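Local coordinates for fiber protein (Human adenovirus 14, PDB 3F0Y), which forms the trimeric knob at the end of the viral fiber and probably attaches the virus to receptors on the host cell, at residues L41-V46 against A78-D83. Numbering follows the deposited sequence.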
ATOM      1  N   LEU A  41       5.609 -16.425  11.646  1.00 20.17           N
ATOM      2  CA  LEU A  41       5.814 -15.342  10.691  1.00 19.95           C
ATOM      3  C   LEU A  41       4.956 -15.645   9.474  1.00 19.78           C
ATOM      4  O   LEU A  41       5.143 -16.670   8.816  1.00 19.70           O
ATOM      5  CB  LEU A  41       7.287 -15.233  10.288  1.00 19.97           C
ATOM      6  CG  LEU A  41       7.656 -14.117   9.302  1.00 20.05           C
ATOM      7  CD1 LEU A  41       7.455 -12.745   9.933  1.00 19.90           C
ATOM      8  CD2 LEU A  41       9.090 -14.281   8.822  1.00 19.84           C
ATOM      9  N   ILE A  42       3.999 -14.765   9.196  1.00 19.63           N
ATOM     10  CA  ILE A  42       3.172 -14.870   8.003  1.00 19.47           C
ATOM     11  C   ILE A  42       3.754 -13.912   6.968  1.00 19.37           C
ATOM     12  O   ILE A  42       3.700 -12.696   7.141  1.00 19.19           O
ATOM     13  CB  ILE A  42       1.694 -14.519   8.286  1.00 19.50           C
ATOM     14  CG1 ILE A  42       1.179 -15.266   9.523  1.00 19.67           C
ATOM     15  CG2 ILE A  42       0.830 -14.849   7.076  1.00 19.50           C
ATOM     16  CD1 ILE A  42       1.277 -16.776   9.425  1.00 19.98           C
ATOM     17  N   LEU A  43       4.343 -14.471   5.914  1.00 19.12           N
ATOM     18  CA  LEU A  43       4.971 -13.679   4.865  1.00 19.04           C
ATOM     19  C   LEU A  43       4.456 -14.133   3.511  1.00 18.95           C
ATOM     20  O   LEU A  43       4.488 -15.321   3.203  1.00 19.10           O
ATOM     21  CB  LEU A  43       6.492 -13.833   4.914  1.00 19.01           C
ATOM     22  CG  LEU A  43       7.278 -13.042   3.864  1.00 19.06           C
ATOM     23  CD1 LEU A  43       7.050 -11.541   4.035  1.00 19.33           C
ATOM     24  CD2 LEU A  43       8.758 -13.379   3.935  1.00 19.17           C
ATOM     25  N   THR A  44       3.981 -13.178   2.715  1.00 18.72           N
ATOM     26  CA  THR A  44       3.498 -13.447   1.368  1.00 18.58           C
ATOM     27  C   THR A  44       4.177 -12.487   0.401  1.00 18.52           C
ATOM     28  O   THR A  44       4.037 -11.267   0.525  1.00 18.39           O
ATOM     29  CB  THR A  44       1.968 -13.279   1.279  1.00 18.57           C
ATOM     30  OG1 THR A  44       1.341 -14.072   2.294  1.00 18.61           O
ATOM     31  CG2 THR A  44       1.453 -13.700  -0.094  1.00 18.67           C
ATOM     32  N   LEU A  45       4.925 -13.047  -0.545  1.00 18.40           N
ATOM     33  CA  LEU A  45       5.582 -12.271  -1.590  1.00 18.40           C
ATOM     34  C   LEU A  45       4.870 -12.551  -2.904  1.00 18.40           C
ATOM     35  O   LEU A  45       4.846 -13.692  -3.364  1.00 18.48           O
ATOM     36  CB  LEU A  45       7.055 -12.666  -1.708  1.00 18.33           C
ATOM     37  CG  LEU A  45       7.890 -12.596  -0.428  1.00 18.12           C
ATOM     38  CD1 LEU A  45       9.267 -13.183  -0.671  1.00 17.85           C
ATOM     39  CD2 LEU A  45       7.992 -11.159   0.078  1.00 17.55           C
ATOM     40  N   VAL A  46       4.288 -11.515  -3.499  1.00 18.44           N
ATOM     41  CA  VAL A  46       3.584 -11.657  -4.769  1.00 18.42           C
ATOM     42  C   VAL A  46       4.280 -10.852  -5.860  1.00 18.39           C
ATOM     43  O   VAL A  46       4.577  -9.672  -5.678  1.00 18.14           O
ATOM     44  CB  VAL A  46       2.122 -11.203  -4.659  1.00 18.39           C
ATOM     45  CG1 VAL A  46       1.410 -11.382  -5.996  1.00 18.48           C
ATOM     46  CG2 VAL A  46       1.410 -11.981  -3.561  1.00 18.29           C
ATOM     47  N   ALA A  78      12.763  -9.737  12.155  1.00 20.17           N
ATOM     48  CA  ALA A  78      12.757 -10.954  11.358  1.00 20.35           C
ATOM     49  C   ALA A  78      13.814 -10.778  10.276  1.00 20.46           C
ATOM     50  O   ALA A  78      13.640  -9.972   9.364  1.00 20.65           O
ATOM     51  CB  ALA A  78      11.390 -11.182  10.741  1.00 20.27           C
ATOM     52  N   GLU A  79      14.917 -11.511  10.405  1.00 20.70           N
ATOM     53  CA  GLU A  79      15.999 -11.478   9.429  1.00 20.89           C
ATOM     54  C   GLU A  79      15.844 -12.657   8.478  1.00 20.90           C
ATOM     55  O   GLU A  79      15.875 -13.810   8.906  1.00 20.71           O
ATOM     56  CB  GLU A  79      17.354 -11.568  10.125  1.00 21.02           C
ATOM     57  CG  GLU A  79      17.705 -10.367  10.983  1.00 21.51           C
ATOM     58  CD  GLU A  79      19.128 -10.431  11.499  1.00 21.65           C
ATOM     59  OE1 GLU A  79      19.511 -11.481  12.056  1.00 23.33           O
ATOM     60  OE2 GLU A  79      19.868  -9.436  11.346  1.00 23.53           O
ATOM     61  N   LEU A  80      15.673 -12.361   7.193  1.00 20.90           N
ATOM     62  CA  LEU A  80      15.488 -13.390   6.177  1.00 20.97           C
ATOM     63  C   LEU A  80      16.658 -13.347   5.205  1.00 20.95           C
ATOM     64  O   LEU A  80      16.846 -12.361   4.494  1.00 20.89           O
ATOM     65  CB  LEU A  80      14.167 -13.181   5.431  1.00 20.94           C
ATOM     66  CG  LEU A  80      12.923 -12.971   6.300  1.00 20.97           C
ATOM     67  CD1 LEU A  80      11.703 -12.770   5.419  1.00 20.92           C
ATOM     68  CD2 LEU A  80      12.708 -14.134   7.262  1.00 20.88           C
ATOM     69  N   PHE A  81      17.446 -14.418   5.195  1.00 21.07           N
ATOM     70  CA  PHE A  81      18.608 -14.532   4.324  1.00 21.12           C
ATOM     71  C   PHE A  81      18.345 -15.582   3.256  1.00 21.21           C
ATOM     72  O   PHE A  81      17.805 -16.650   3.545  1.00 21.14           O
ATOM     73  CB  PHE A  81      19.846 -14.901   5.140  1.00 21.20           C
ATOM     74  CG  PHE A  81      20.177 -13.900   6.213  1.00 21.15           C
ATOM     75  CD1 PHE A  81      19.902 -14.169   7.546  1.00 21.14           C
ATOM     76  CD2 PHE A  81      20.739 -12.678   5.884  1.00 21.33           C
ATOM     77  CE1 PHE A  81      20.197 -13.240   8.533  1.00 21.21           C
ATOM     78  CE2 PHE A  81      21.039 -11.746   6.863  1.00 21.36           C
ATOM     79  CZ  PHE A  81      20.768 -12.026   8.192  1.00 21.25           C
ATOM     80  N   PHE A  82      18.728 -15.262   2.022  1.00 21.39           N
ATOM     81  CA  PHE A  82      18.494 -16.137   0.879  1.00 21.49           C
ATOM     82  C   PHE A  82      19.791 -16.346   0.105  1.00 21.70           C
ATOM     83  O   PHE A  82      20.616 -15.437   0.001  1.00 21.72           O
ATOM     84  CB  PHE A  82      17.437 -15.532  -0.046  1.00 21.38           C
ATOM     85  CG  PHE A  82      16.145 -15.190   0.643  1.00 21.22           C
ATOM     86  CD1 PHE A  82      15.992 -13.975   1.300  1.00 21.28           C
ATOM     87  CD2 PHE A  82      15.074 -16.075   0.621  1.00 21.19           C
ATOM     88  CE1 PHE A  82      14.797 -13.653   1.935  1.00 21.06           C
ATOM     89  CE2 PHE A  82      13.874 -15.758   1.254  1.00 21.13           C
ATOM     90  CZ  PHE A  82      13.738 -14.548   1.911  1.00 21.10           C
ATOM     91  N   ASP A  83      19.963 -17.548  -0.440  1.00 22.00           N
ATOM     92  CA  ASP A  83      21.143 -17.862  -1.248  1.00 22.24           C
ATOM     93  C   ASP A  83      20.991 -17.319  -2.672  1.00 22.41           C
ATOM     94  O   ASP A  83      19.964 -16.725  -3.008  1.00 22.30           O
ATOM     95  CB  ASP A  83      21.430 -19.376  -1.244  1.00 22.38           C
ATOM     96  CG  ASP A  83      20.296 -20.205  -1.833  1.00 22.75           C
ATOM     97  OD1 ASP A  83      19.519 -19.691  -2.665  1.00 23.03           O
ATOM     98  OD2 ASP A  83      20.195 -21.393  -1.461  1.00 23.64           O
TER
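L41, L43, A78 and L80 close the interior of the fiber knob's antiparallel beta sandwich, and they illustrate how two strands of facing sheets can meet through methyl groups alone. Strand 39-48 belongs to one sheet and strand 73-82 is an outermost strand of the other within this chain. The two segments run at 49° to each other, with their axes 10.7 Å apart at closest approach. Because the strands diverge, the side chains meet near one end of the crossing: the CA atoms of L41 and A78 are 8.2 Å apart, whereas beyond L43 and L80 the strands are too far apart for side chains of the two segments to touch.

L80 is the shared partner, its two methyls divided between two leucines. L41 and L80 cross obliquely, and CD2 of L41 lies 3.9 Å from CD2 of L80. The same L41 methyl also reaches the short side chain of A78, its CD2 standing 4.3 Å from CB of A78. L43 meets L80 differently, the two side chains extending toward each other tip to tip.

Both leucines of segment 41-46 hold CG trans to the backbone N (chi1 -179° in L41), which carries their CD2 methyls across to the opposing sheet. In L80 it is the carbonyl carbon that CG opposes, at chi1 -49°, and the branch opens toward both of them.

Neighbouring strands add to the apolar layer: V56 packs on L41 and L43, while W177 touches both L41 and A78. Alternate residues of 41-46 face the other way, where T44 and V46 pack against L51 and T48 of a second subunit of the trimer. Between the two segments, the closest approach is CD2 of L43 to CD1 of L80, at 3.4 Å, shorter than a usual carbon-carbon contact.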